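Local structure of flavohemoglobin (Malassezia yamatoensis, 6O0A) at residues Gln206-Tyr211 with Leu259-Pro264; Thr197-Gly202 with Thr232-Ala237; Pro26-Thr31 with Glu141-Val146. The protein probably detoxifies nitric oxide, as flavohemoglobins do, passing electrons from NAD(P)H through FAD to a heme in its globin domain. One frame throughout, in Å; residues are numbered along the deposited sequence.

Contact 1 of 3, residues Gln206-Tyr211 with Leu259-Pro264. With FAD (flavin-adenine dinucleotide), chain B.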
loop_
_atom_site.group_PDB
_atom_site.type_symbol
_atom_site.label_atom_id
_atom_site.label_comp_id
_atom_site.label_asym_id
_atom_site.label_seq_id
_atom_site.Cartn_x
_atom_site.Cartn_y
_atom_site.Cartn_z
ATOM N N GLN A 206 2.674 -9.494 0.358
ATOM C CA GLN A 206 3.257 -8.460 1.202
ATOM C C GLN A 206 4.343 -7.694 0.454
ATOM O O GLN A 206 4.844 -8.106 -0.600
ATOM C CB GLN A 206 3.807 -9.063 2.493
ATOM C CG GLN A 206 2.709 -9.595 3.426
ATOM C CD GLN A 206 3.240 -9.968 4.789
ATOM O OE1 GLN A 206 4.271 -10.625 4.905
ATOM N NE2 GLN A 206 2.541 -9.537 5.835
ATOM N N TYR A 207 4.704 -6.546 1.026
ATOM C CA TYR A 207 5.682 -5.638 0.460
ATOM C C TYR A 207 6.748 -5.332 1.500
ATOM O O TYR A 207 6.580 -5.609 2.690
ATOM C CB TYR A 207 5.022 -4.335 -0.001
ATOM C CG TYR A 207 4.289 -3.595 1.110
ATOM C CD1 TYR A 207 4.962 -2.723 1.961
ATOM C CD2 TYR A 207 2.924 -3.757 1.299
ATOM C CE1 TYR A 207 4.279 -2.038 2.958
ATOM C CE2 TYR A 207 2.251 -3.081 2.285
ATOM C CZ TYR A 207 2.936 -2.225 3.115
ATOM O OH TYR A 207 2.241 -1.555 4.096
ATOM N N ILE A 208 7.848 -4.746 1.033
ATOM C CA ILE A 208 8.867 -4.199 1.915
ATOM C C ILE A 208 9.037 -2.732 1.553
ATOM O O ILE A 208 8.702 -2.295 0.452
ATOM C CB ILE A 208 10.219 -4.957 1.822
ATOM C CG1 ILE A 208 10.645 -5.225 0.369
ATOM C CG2 ILE A 208 10.137 -6.319 2.545
ATOM C CD1 ILE A 208 11.160 -4.033 -0.416
ATOM N N SER A 209 9.569 -1.971 2.493
ATOM C CA SER A 209 10.096 -0.647 2.201
ATOM C C SER A 209 11.605 -0.763 2.023
ATOM O O SER A 209 12.288 -1.346 2.874
ATOM C CB SER A 209 9.774 0.355 3.321
ATOM O OG SER A 209 8.389 0.671 3.385
ATOM N N ILE A 210 12.109 -0.251 0.905
ATOM C CA ILE A 210 13.537 -0.205 0.630
ATOM C C ILE A 210 13.970 1.257 0.654
ATOM O O ILE A 210 13.211 2.151 0.244
ATOM C CB ILE A 210 13.878 -0.895 -0.709
ATOM C CG1 ILE A 210 15.394 -0.971 -0.891
ATOM C CG2 ILE A 210 13.207 -0.200 -1.879
ATOM C CD1 ILE A 210 15.822 -2.014 -1.888
ATOM N N TYR A 211 15.190 1.490 1.148
ATOM C CA TYR A 211 15.700 2.819 1.466
ATOM C C TYR A 211 16.932 3.130 0.630
ATOM O O TYR A 211 17.850 2.310 0.545
ATOM C CB TYR A 211 16.063 2.915 2.958
ATOM C CG TYR A 211 14.874 2.821 3.883
ATOM C CD1 TYR A 211 14.197 1.612 4.065
ATOM C CD2 TYR A 211 14.417 3.938 4.563
ATOM C CE1 TYR A 211 13.094 1.529 4.906
ATOM C CE2 TYR A 211 13.329 3.864 5.418
ATOM C CZ TYR A 211 12.667 2.651 5.578
ATOM O OH TYR A 211 11.572 2.582 6.411
ATOM N N LEU A 259 21.755 -1.506 0.496
ATOM C CA LEU A 259 20.576 -0.706 0.802
ATOM C C LEU A 259 19.883 -1.314 2.012
ATOM O O LEU A 259 19.974 -2.522 2.249
ATOM C CB LEU A 259 19.574 -0.652 -0.384
ATOM C CG LEU A 259 20.044 0.012 -1.685
ATOM C CD1 LEU A 259 18.910 0.081 -2.686
ATOM C CD2 LEU A 259 20.567 1.406 -1.389
ATOM N N ASP A 260 19.171 -0.485 2.766
ATOM C CA ASP A 260 18.395 -0.982 3.897
ATOM C C ASP A 260 17.008 -1.422 3.429
ATOM O O ASP A 260 16.392 -0.772 2.576
ATOM C CB ASP A 260 18.269 0.096 4.986
ATOM C CG ASP A 260 19.502 0.168 5.901
ATOM O OD1 ASP A 260 20.206 -0.848 6.072
ATOM O OD2 ASP A 260 19.755 1.237 6.478
ATOM N N ILE A 261 16.518 -2.532 3.989
ATOM C CA ILE A 261 15.188 -3.052 3.666
ATOM C C ILE A 261 14.432 -3.303 4.963
ATOM O O ILE A 261 14.986 -3.861 5.920
ATOM C CB ILE A 261 15.250 -4.346 2.833
ATOM C CG1 ILE A 261 16.067 -4.107 1.559
ATOM C CG2 ILE A 261 13.823 -4.821 2.491
ATOM C CD1 ILE A 261 16.042 -5.260 0.543
ATOM N N SER A 262 13.162 -2.901 4.986
ATOM C CA SER A 262 12.327 -3.067 6.165
ATOM C C SER A 262 11.910 -4.528 6.328
ATOM O O SER A 262 12.201 -5.397 5.498
ATOM C CB SER A 262 11.077 -2.199 6.062
ATOM O OG SER A 262 10.156 -2.778 5.128
ATOM N N ASN A 263 11.186 -4.780 7.407
ATOM C CA ASN A 263 10.498 -6.040 7.569
ATOM C C ASN A 263 9.273 -6.067 6.656
ATOM O O ASN A 263 8.783 -5.020 6.229
ATOM C CB ASN A 263 10.130 -6.221 9.039
ATOM C CG ASN A 263 11.357 -6.511 9.898
ATOM O OD1 ASN A 263 12.337 -7.095 9.412
ATOM N ND2 ASN A 263 11.314 -6.112 11.163
ATOM N N PRO A 264 8.787 -7.261 6.305
ATOM C CA PRO A 264 7.680 -7.356 5.348
ATOM C C PRO A 264 6.329 -7.167 6.028
ATOM O O PRO A 264 6.102 -7.637 7.147
ATOM C CB PRO A 264 7.826 -8.779 4.800
ATOM C CG PRO A 264 8.333 -9.560 5.995
ATOM C CD PRO A 264 9.257 -8.591 6.742
HETATM P PA FAD B . 7.746 9.476 -6.324
HETATM O O1A FAD B . 8.934 10.329 -6.084
HETATM O O2A FAD B . 7.111 8.886 -5.095
HETATM O O5B FAD B . 6.645 10.301 -7.134
HETATM C C5B FAD B . 5.324 9.758 -7.312
HETATM C C4B FAD B . 4.536 10.812 -8.047
HETATM O O4B FAD B . 4.531 12.027 -7.263
HETATM C C3B FAD B . 5.114 11.229 -9.388
HETATM O O3B FAD B . 4.707 10.363 -10.445
HETATM C C2B FAD B . 4.525 12.631 -9.566
HETATM O O2B FAD B . 3.201 12.585 -10.085
HETATM C C1B FAD B . 4.497 13.154 -8.123
HETATM N N9A FAD B . 5.621 14.026 -7.793
HETATM C C8A FAD B . 6.923 13.647 -7.613
HETATM N N7A FAD B . 7.744 14.646 -7.392
HETATM C C5A FAD B . 6.922 15.761 -7.436
HETATM C C6A FAD B . 7.193 17.138 -7.348
HETATM N N6A FAD B . 8.419 17.641 -7.160
HETATM N N1A FAD B . 6.155 17.993 -7.482
HETATM C C2A FAD B . 4.930 17.493 -7.680
HETATM N N3A FAD B . 4.554 16.214 -7.790
HETATM C C4A FAD B . 5.605 15.395 -7.667
HETATM N N1 FAD B . 6.091 -0.014 -7.681
HETATM C C2 FAD B . 6.706 -0.899 -8.522
HETATM O O2 FAD B . 7.328 -0.521 -9.525
HETATM N N3 FAD B . 6.635 -2.262 -8.247
HETATM C C4 FAD B . 5.991 -2.838 -7.168
HETATM O O4 FAD B . 6.010 -4.058 -7.003
HETATM C C4X FAD B . 5.347 -1.893 -6.285
HETATM N N5 FAD B . 4.715 -2.356 -5.239
HETATM C C5X FAD B . 4.097 -1.442 -4.391
HETATM C C6 FAD B . 3.404 -1.919 -3.278
HETATM C C7 FAD B . 2.780 -1.046 -2.392
HETATM C C7M FAD B . 2.005 -1.595 -1.219
HETATM C C8 FAD B . 2.866 0.340 -2.610
HETATM C C8M FAD B . 2.237 1.318 -1.655
HETATM C C9 FAD B . 3.546 0.817 -3.726
HETATM C C9A FAD B . 4.150 -0.058 -4.624
HETATM N N10 FAD B . 4.839 0.401 -5.768
HETATM C C10 FAD B . 5.448 -0.495 -6.622
HETATM C "C1'" FAD B . 5.001 1.842 -6.021
HETATM C "C2'" FAD B . 6.258 2.409 -5.371
HETATM O "O2'" FAD B . 6.158 2.289 -3.952
HETATM C "C3'" FAD B . 6.500 3.873 -5.753
HETATM O "O3'" FAD B . 5.324 4.631 -5.472
HETATM C "C4'" FAD B . 6.870 4.064 -7.223
HETATM O "O4'" FAD B . 7.950 3.185 -7.541
HETATM C "C5'" FAD B . 7.230 5.499 -7.555
HETATM O "O5'" FAD B . 8.362 5.890 -6.745
HETATM P P FAD B . 9.194 7.171 -7.209
HETATM O O1P FAD B . 9.906 7.022 -8.507
HETATM O O2P FAD B . 10.131 7.499 -6.080
HETATM O O3P FAD B . 8.110 8.328 -7.362
HETATM O O HOH W 1 7.013 -3.596 4.729
HETATM O O HOH W 2 19.750 2.390 2.354
#

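Contact 2 of 3, residues Thr197-Gly202 with Thr232-Ala237. With FAD (flavin-adenine dinucleotide), chain B.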
loop_
_atom_site.group_PDB
_atom_site.type_symbol
_atom_site.label_atom_id
_atom_site.label_comp_id
_atom_site.label_asym_id
_atom_site.label_seq_id
_atom_site.Cartn_x
_atom_site.Cartn_y
_atom_site.Cartn_z
ATOM N N THR A 197 21.011 -9.823 10.712
ATOM C CA THR A 197 19.624 -9.738 11.163
ATOM C C THR A 197 18.787 -10.860 10.553
ATOM O O THR A 197 18.800 -11.058 9.338
ATOM C CB THR A 197 19.028 -8.378 10.778
ATOM O OG1 THR A 197 19.672 -7.339 11.530
ATOM C CG2 THR A 197 17.540 -8.344 11.057
ATOM N N ALA A 198 18.054 -11.588 11.397
ATOM C CA ALA A 198 17.192 -12.659 10.902
ATOM C C ALA A 198 16.029 -12.080 10.100
ATOM O O ALA A 198 15.463 -11.046 10.461
ATOM C CB ALA A 198 16.664 -13.496 12.071
ATOM N N MET A 199 15.664 -12.759 9.003
ATOM C CA MET A 199 14.572 -12.323 8.143
ATOM C C MET A 199 13.241 -12.881 8.638
ATOM O O MET A 199 13.136 -14.073 8.953
ATOM C CB MET A 199 14.800 -12.773 6.696
ATOM C CG MET A 199 15.969 -12.075 6.008
ATOM S SD MET A 199 16.337 -12.842 4.419
ATOM C CE MET A 199 14.778 -12.612 3.561
ATOM N N THR A 200 12.234 -12.011 8.700
ATOM C CA THR A 200 10.862 -12.465 8.899
ATOM C C THR A 200 10.354 -13.087 7.604
ATOM O O THR A 200 10.526 -12.487 6.536
ATOM C CB THR A 200 9.966 -11.287 9.281
ATOM O OG1 THR A 200 10.465 -10.687 10.481
ATOM C CG2 THR A 200 8.546 -11.763 9.532
ATOM N N PRO A 201 9.743 -14.269 7.651
ATOM C CA PRO A 201 9.163 -14.845 6.431
ATOM C C PRO A 201 8.039 -13.974 5.900
ATOM O O PRO A 201 7.147 -13.561 6.641
ATOM C CB PRO A 201 8.647 -16.214 6.893
ATOM C CG PRO A 201 9.411 -16.522 8.133
ATOM C CD PRO A 201 9.650 -15.185 8.795
ATOM N N GLY A 202 8.096 -13.686 4.606
ATOM C CA GLY A 202 7.036 -12.925 3.978
ATOM C C GLY A 202 5.863 -13.803 3.580
ATOM O O GLY A 202 5.993 -15.011 3.381
ATOM N N THR A 232 16.074 -16.869 1.725
ATOM C CA THR A 232 17.206 -16.030 2.097
ATOM C C THR A 232 17.297 -14.749 1.271
ATOM O O THR A 232 18.306 -14.035 1.364
ATOM C CB THR A 232 18.495 -16.834 1.944
ATOM O OG1 THR A 232 18.527 -17.381 0.620
ATOM C CG2 THR A 232 18.526 -17.974 2.947
ATOM N N GLN A 233 16.270 -14.437 0.475
ATOM C CA GLN A 233 16.300 -13.324 -0.465
ATOM C C GLN A 233 15.060 -12.448 -0.338
ATOM O O GLN A 233 13.992 -12.902 0.086
ATOM C CB GLN A 233 16.402 -13.841 -1.914
ATOM C CG GLN A 233 17.648 -14.652 -2.147
ATOM C CD GLN A 233 17.644 -15.350 -3.488
ATOM O OE1 GLN A 233 16.585 -15.681 -4.036
ATOM N NE2 GLN A 233 18.828 -15.569 -4.029
ATOM N N ARG A 234 15.211 -11.179 -0.727
ATOM C CA ARG A 234 14.087 -10.290 -1.013
ATOM C C ARG A 234 14.187 -9.896 -2.477
ATOM O O ARG A 234 15.214 -9.349 -2.901
ATOM C CB ARG A 234 14.106 -9.038 -0.133
ATOM C CG ARG A 234 14.056 -9.333 1.355
ATOM C CD ARG A 234 12.690 -9.857 1.787
ATOM N NE ARG A 234 12.585 -9.795 3.242
ATOM C CZ ARG A 234 11.932 -10.672 3.994
ATOM N NH1 ARG A 234 11.294 -11.698 3.433
ATOM N NH2 ARG A 234 11.917 -10.528 5.309
ATOM N N ARG A 235 13.136 -10.171 -3.243
ATOM C CA ARG A 235 13.114 -9.885 -4.670
ATOM C C ARG A 235 11.963 -8.940 -4.979
ATOM O O ARG A 235 10.849 -9.136 -4.485
ATOM C CB ARG A 235 12.982 -11.174 -5.482
ATOM C CG ARG A 235 12.859 -10.932 -6.976
ATOM C CD ARG A 235 12.490 -12.231 -7.686
ATOM N NE ARG A 235 12.170 -11.979 -9.091
ATOM C CZ ARG A 235 11.342 -12.744 -9.796
ATOM N NH1 ARG A 235 10.763 -13.783 -9.217
ATOM N NH2 ARG A 235 11.097 -12.470 -11.072
ATOM N N ILE A 236 12.243 -7.911 -5.783
ATOM C CA ILE A 236 11.266 -6.903 -6.174
ATOM C C ILE A 236 11.510 -6.528 -7.633
ATOM O O ILE A 236 12.625 -6.654 -8.149
ATOM C CB ILE A 236 11.331 -5.637 -5.281
ATOM C CG1 ILE A 236 12.728 -4.995 -5.386
ATOM C CG2 ILE A 236 10.992 -5.992 -3.831
ATOM C CD1 ILE A 236 12.865 -3.692 -4.573
ATOM N N ALA A 237 10.456 -6.060 -8.300
ATOM C CA ALA A 237 10.549 -5.560 -9.670
ATOM C C ALA A 237 10.078 -4.118 -9.685
ATOM O O ALA A 237 8.922 -3.834 -9.346
ATOM C CB ALA A 237 9.704 -6.410 -10.634
HETATM P PA FAD B . 7.746 9.476 -6.324
HETATM O O1A FAD B . 8.934 10.329 -6.084
HETATM O O2A FAD B . 7.111 8.886 -5.095
HETATM O O5B FAD B . 6.645 10.301 -7.134
HETATM C C5B FAD B . 5.324 9.758 -7.312
HETATM C C4B FAD B . 4.536 10.812 -8.047
HETATM O O4B FAD B . 4.531 12.027 -7.263
HETATM C C3B FAD B . 5.114 11.229 -9.388
HETATM O O3B FAD B . 4.707 10.363 -10.445
HETATM C C2B FAD B . 4.525 12.631 -9.566
HETATM O O2B FAD B . 3.201 12.585 -10.085
HETATM C C1B FAD B . 4.497 13.154 -8.123
HETATM N N9A FAD B . 5.621 14.026 -7.793
HETATM C C8A FAD B . 6.923 13.647 -7.613
HETATM N N7A FAD B . 7.744 14.646 -7.392
HETATM C C5A FAD B . 6.922 15.761 -7.436
HETATM C C6A FAD B . 7.193 17.138 -7.348
HETATM N N6A FAD B . 8.419 17.641 -7.160
HETATM N N1A FAD B . 6.155 17.993 -7.482
HETATM C C2A FAD B . 4.930 17.493 -7.680
HETATM N N3A FAD B . 4.554 16.214 -7.790
HETATM C C4A FAD B . 5.605 15.395 -7.667
HETATM N N1 FAD B . 6.091 -0.014 -7.681
HETATM C C2 FAD B . 6.706 -0.899 -8.522
HETATM O O2 FAD B . 7.328 -0.521 -9.525
HETATM N N3 FAD B . 6.635 -2.262 -8.247
HETATM C C4 FAD B . 5.991 -2.838 -7.168
HETATM O O4 FAD B . 6.010 -4.058 -7.003
HETATM C C4X FAD B . 5.347 -1.893 -6.285
HETATM N N5 FAD B . 4.715 -2.356 -5.239
HETATM C C5X FAD B . 4.097 -1.442 -4.391
HETATM C C6 FAD B . 3.404 -1.919 -3.278
HETATM C C7 FAD B . 2.780 -1.046 -2.392
HETATM C C7M FAD B . 2.005 -1.595 -1.219
HETATM C C8 FAD B . 2.866 0.340 -2.610
HETATM C C8M FAD B . 2.237 1.318 -1.655
HETATM C C9 FAD B . 3.546 0.817 -3.726
HETATM C C9A FAD B . 4.150 -0.058 -4.624
HETATM N N10 FAD B . 4.839 0.401 -5.768
HETATM C C10 FAD B . 5.448 -0.495 -6.622
HETATM C "C1'" FAD B . 5.001 1.842 -6.021
HETATM C "C2'" FAD B . 6.258 2.409 -5.371
HETATM O "O2'" FAD B . 6.158 2.289 -3.952
HETATM C "C3'" FAD B . 6.500 3.873 -5.753
HETATM O "O3'" FAD B . 5.324 4.631 -5.472
HETATM C "C4'" FAD B . 6.870 4.064 -7.223
HETATM O "O4'" FAD B . 7.950 3.185 -7.541
HETATM C "C5'" FAD B . 7.230 5.499 -7.555
HETATM O "O5'" FAD B . 8.362 5.890 -6.745
HETATM P P FAD B . 9.194 7.171 -7.209
HETATM O O1P FAD B . 9.906 7.022 -8.507
HETATM O O2P FAD B . 10.131 7.499 -6.080
HETATM O O3P FAD B . 8.110 8.328 -7.362
HETATM O O HOH W 3 12.777 -9.350 7.842
#

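Contact 3 of 3, residues Pro26-Thr31 with Glu141-Val146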
loop_
_atom_site.group_PDB
_atom_site.type_symbol
_atom_site.label_atom_id
_atom_site.label_comp_id
_atom_site.label_asym_id
_atom_site.label_seq_id
_atom_site.Cartn_x
_atom_site.Cartn_y
_atom_site.Cartn_z
ATOM N N PRO A 26 -21.699 15.644 19.593
ATOM C CA PRO A 26 -22.346 16.764 18.889
ATOM C C PRO A 26 -21.357 17.775 18.353
ATOM O O PRO A 26 -21.630 18.427 17.338
ATOM C CB PRO A 26 -23.246 17.395 19.961
ATOM C CG PRO A 26 -23.225 16.477 21.112
ATOM C CD PRO A 26 -21.969 15.697 21.041
ATOM N N VAL A 27 -20.210 17.937 19.006
ATOM C CA VAL A 27 -19.212 18.874 18.503
ATOM C C VAL A 27 -18.608 18.359 17.205
ATOM O O VAL A 27 -18.440 19.116 16.240
ATOM C CB VAL A 27 -18.130 19.130 19.565
ATOM C CG1 VAL A 27 -17.092 20.125 19.032
ATOM C CG2 VAL A 27 -18.770 19.633 20.858
ATOM N N ILE A 28 -18.244 17.070 17.171
ATOM C CA ILE A 28 -17.718 16.474 15.947
ATOM C C ILE A 28 -18.765 16.548 14.850
ATOM O O ILE A 28 -18.468 16.910 13.705
ATOM C CB ILE A 28 -17.273 15.019 16.194
ATOM C CG1 ILE A 28 -16.158 14.959 17.239
ATOM C CG2 ILE A 28 -16.793 14.383 14.896
ATOM C CD1 ILE A 28 -14.973 15.862 16.900
ATOM N N GLN A 29 -20.010 16.207 15.193
ATOM C CA GLN A 29 -21.111 16.271 14.234
ATOM C C GLN A 29 -21.231 17.662 13.619
ATOM O O GLN A 29 -21.354 17.805 12.397
ATOM C CB GLN A 29 -22.420 15.873 14.925
ATOM C CG GLN A 29 -23.647 15.990 14.044
ATOM C CD GLN A 29 -23.683 14.924 12.975
ATOM O OE1 GLN A 29 -23.387 13.758 13.237
ATOM N NE2 GLN A 29 -24.040 15.316 11.756
ATOM N N ALA A 30 -21.196 18.702 14.456
ATOM C CA ALA A 30 -21.428 20.061 13.976
ATOM C C ALA A 30 -20.236 20.638 13.221
ATOM O O ALA A 30 -20.428 21.463 12.323
ATOM C CB ALA A 30 -21.788 20.978 15.142
ATOM N N THR A 31 -19.013 20.237 13.559
ATOM C CA THR A 31 -17.819 20.832 12.969
ATOM C C THR A 31 -17.181 19.969 11.890
ATOM O O THR A 31 -16.211 20.406 11.264
ATOM C CB THR A 31 -16.780 21.130 14.060
ATOM O OG1 THR A 31 -16.386 19.896 14.673
ATOM C CG2 THR A 31 -17.367 22.059 15.113
ATOM N N GLU A 141 -11.018 20.169 22.136
ATOM C CA GLU A 141 -11.188 19.012 23.015
ATOM C C GLU A 141 -11.801 17.829 22.269
ATOM O O GLU A 141 -11.328 16.692 22.382
ATOM C CB GLU A 141 -12.056 19.388 24.217
ATOM C CG GLU A 141 -12.184 18.280 25.242
ATOM C CD GLU A 141 -13.123 18.662 26.360
ATOM O OE1 GLU A 141 -12.826 19.640 27.077
ATOM O OE2 GLU A 141 -14.174 18.009 26.507
ATOM N N ALA A 142 -12.861 18.077 21.497
ATOM C CA ALA A 142 -13.539 16.982 20.812
ATOM C C ALA A 142 -12.649 16.350 19.746
ATOM O O ALA A 142 -12.581 15.120 19.636
ATOM C CB ALA A 142 -14.846 17.482 20.199
ATOM N N TRP A 143 -11.948 17.168 18.958
ATOM C CA TRP A 143 -11.091 16.604 17.919
ATOM C C TRP A 143 -9.845 15.947 18.506
ATOM O O TRP A 143 -9.331 14.971 17.942
ATOM C CB TRP A 143 -10.744 17.689 16.890
ATOM C CG TRP A 143 -11.910 17.898 15.967
ATOM C CD1 TRP A 143 -12.882 18.861 16.062
ATOM C CD2 TRP A 143 -12.285 17.057 14.862
ATOM N NE1 TRP A 143 -13.817 18.690 15.055
ATOM C CE2 TRP A 143 -13.471 17.592 14.309
ATOM C CE3 TRP A 143 -11.725 15.916 14.282
ATOM C CZ2 TRP A 143 -14.104 17.020 13.203
ATOM C CZ3 TRP A 143 -12.349 15.354 13.181
ATOM C CH2 TRP A 143 -13.526 15.909 12.652
ATOM N N THR A 144 -9.366 16.437 19.649
ATOM C CA THR A 144 -8.299 15.737 20.355
ATOM C C THR A 144 -8.733 14.329 20.761
ATOM O O THR A 144 -7.960 13.372 20.633
ATOM C CB THR A 144 -7.869 16.566 21.565
ATOM O OG1 THR A 144 -7.305 17.798 21.092
ATOM C CG2 THR A 144 -6.850 15.821 22.419
ATOM N N GLU A 145 -9.971 14.182 21.251
ATOM C CA GLU A 145 -10.467 12.854 21.589
ATOM C C GLU A 145 -10.472 11.947 20.363
ATOM O O GLU A 145 -10.037 10.791 20.438
ATOM C CB GLU A 145 -11.869 12.945 22.185
ATOM C CG GLU A 145 -12.345 11.587 22.700
ATOM C CD GLU A 145 -13.740 11.614 23.298
ATOM O OE1 GLU A 145 -14.242 12.712 23.627
ATOM O OE2 GLU A 145 -14.334 10.523 23.435
ATOM N N VAL A 146 -10.957 12.464 19.228
ATOM C CA VAL A 146 -10.956 11.714 17.974
ATOM C C VAL A 146 -9.537 11.297 17.609
ATOM O O VAL A 146 -9.278 10.131 17.296
ATOM C CB VAL A 146 -11.603 12.548 16.850
ATOM C CG1 VAL A 146 -11.475 11.850 15.489
ATOM C CG2 VAL A 146 -13.059 12.829 17.163
#

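Contact 1 of 3, residues Gln206-Tyr211 with Leu259-Pro264
I210 and I261 face each other across two antiparallel strands of the FAD-binding domain. This is the six-stranded antiparallel sheet, a flattened barrel in the ferredoxin reductase family. The strands run 153° apart in direction, 4.7 Å between axes, and their residues are almost all buried. I210 and I261 form a non-hydrogen-bonded pair with both side chains on one face of the sheet. F191 of strand 186-193 packs on I261 there. The I208 side chain can be followed outward. Its CB rests on I261 CG2 at 3.7 Å. CG1, set between the backbone N and the carbonyl carbon, stays beside the same methyl at 3.8 Å. CD1 at the tip is still 4.0 Å from I261 CG2. The other branch, I208 CG2, lies near S262 O and P264 CA.

S262 makes two of the three direct hydrogen bonds. Its N donates to S209 O. Its OG, rather than a backbone oxygen, accepts the S209 N-H at 2.8 Å, a fairly straight bond of 164°. That OG has a chi1 of 75°, from where it also donates to N263 O. S209 OG itself bonds to S108 and Q223, and S108 ties the sheet to helix 96-108 of the globin part. At the other end Y211 N donates to D260 O, and R171 makes a cation-pi contact with the Y211 ring.

Y207 CB leaves its strand away from 259-264, and the ring meets the flavin. FAD methyl C7M sits over one face of that ring, 3.4 Å from Y207 CD2. Water 1 bridges the two segments, donating to Y207 O and, at 2.7 Å, to N263 O.

Contact 2 of 3, residues Thr197-Gly202 with Thr232-Ala237
M199 and T200, in the loop between strands 186-193 and 207-213, approach residues 232-234, where strand 234-239 begins, with the touching backbones running 58° apart and their nearest CA atoms, of M199 and T232, 7.6 Å from each other. Side chains therefore bridge the gap. R234 and M199 do this. The R234 chain bends at chi2 (-71°), which brings the guanidinium back to the loop. There NH2 donates to T200 O at 2.7 Å, nearly straight at 168°. The oxygen lies in the guanidinium plane, and the bond uses a lone pair of the carbonyl. R234 NH1 adds a weak bond to the same oxygen. Water 3, also in that plane, accepts from T200 N at 2.8 Å and weakly from R234 NH2.

M199 comes from the opposite direction. Its chain turns at chi3 and lays the methyl CE over the centre of one guanidinium face, 3.5 Å from R234 CZ. The same methyl touches Q233 O, and M199 SD packs against the T232 carbonyl group. F174 of strand 171-181 packs on both M199 and R234. T200 OG1 turns elsewhere, to Q165 and A166.

At the far end of the segment, A237 O accepts from FAD N3 at 3.0 Å. This is a backbone bond to the pyrimidine side of the flavin, well apart from the loop contact.

Near the loop the chemistry is that of a charged group gripped through its edge by a neutral carbonyl. The bonds at that edge, with the methyl over one face, should restrict rotation of the guanidinium, and the positive charge probably polarises the T200 carbonyl.

Contact 3 of 3, residues Pro26-Thr31 with Glu141-Val146
The globin domain supplies this contact, a crossing of its first long helix, 25-53, with its last, 137-163. I28 and W143 meet at the centre. The two short helical segments cross at -99°, close to perpendicular, with axes 9.3 Å apart. The nearest CA pair is V27 and A142, 6.4 Å apart, consistent with the small A142 side chain. V27 CG1 touches A142 CB at 3.7 Å.

I28 reaches across with its tip. Its CG1 lies anti to the carbonyl carbon, beside the backbone N, and the chain carries CD1 over the face of the W143 indole. CD1 lies 3.4 Å from the centroid of the five-membered ring and only 9° off the normal, a clear CH-pi contact. The same methyl touches A142 CB and, at 3.6 Å, V146 CG2. One atom thus meets three side chains of helix 137-163.

The edge of the indole is held by a polar bond. W143 NE1 donates to T31 OG1 at 2.9 Å with an angle of 163°, and the oxygen lies close to the ring plane. T31 OG1 in turn donates to V27 O at 2.7 Å, one turn back in its own helix. Its position between the backbone N and carbonyl carbon allows both bonds. V27 O also accepts from T31 N, which reaches it from the opposite face of the carbonyl. The indole N-H therefore has an acceptor within the buried interface, and the bond helps fix the ring's rotation.

Helix 75-89 closes in beside the crossing, with A84 touching both I28 and W143. F124 of helix 115-131 packs on W143, and L32 and I35 continue the indole's contacts along helix 25-53.

In the fold
Contacts 1 and 2 reach the same antiparallel sheet, though in contact 2 only 234-237 is strand. Their centres are about 8 Å apart, and their segments alternate along the chain. P264 joins them: its CD packs 3.6 Å from R234 NH2, and its CG lies near T200 O. I208 CD1 also meets I236 CG2 at 3.9 Å. Both contacts reach FAD at different parts of the flavin, Y207 at the dimethylbenzene ring and A237 at the pyrimidine. The Y207 side chain is also about 7 Å from the heme. Contact 3 is remote in the globin domain, its centre about 37 Å from that of contact 1 and 43 Å from that of contact 2. Its V146 side chain is about 8 Å from the heme.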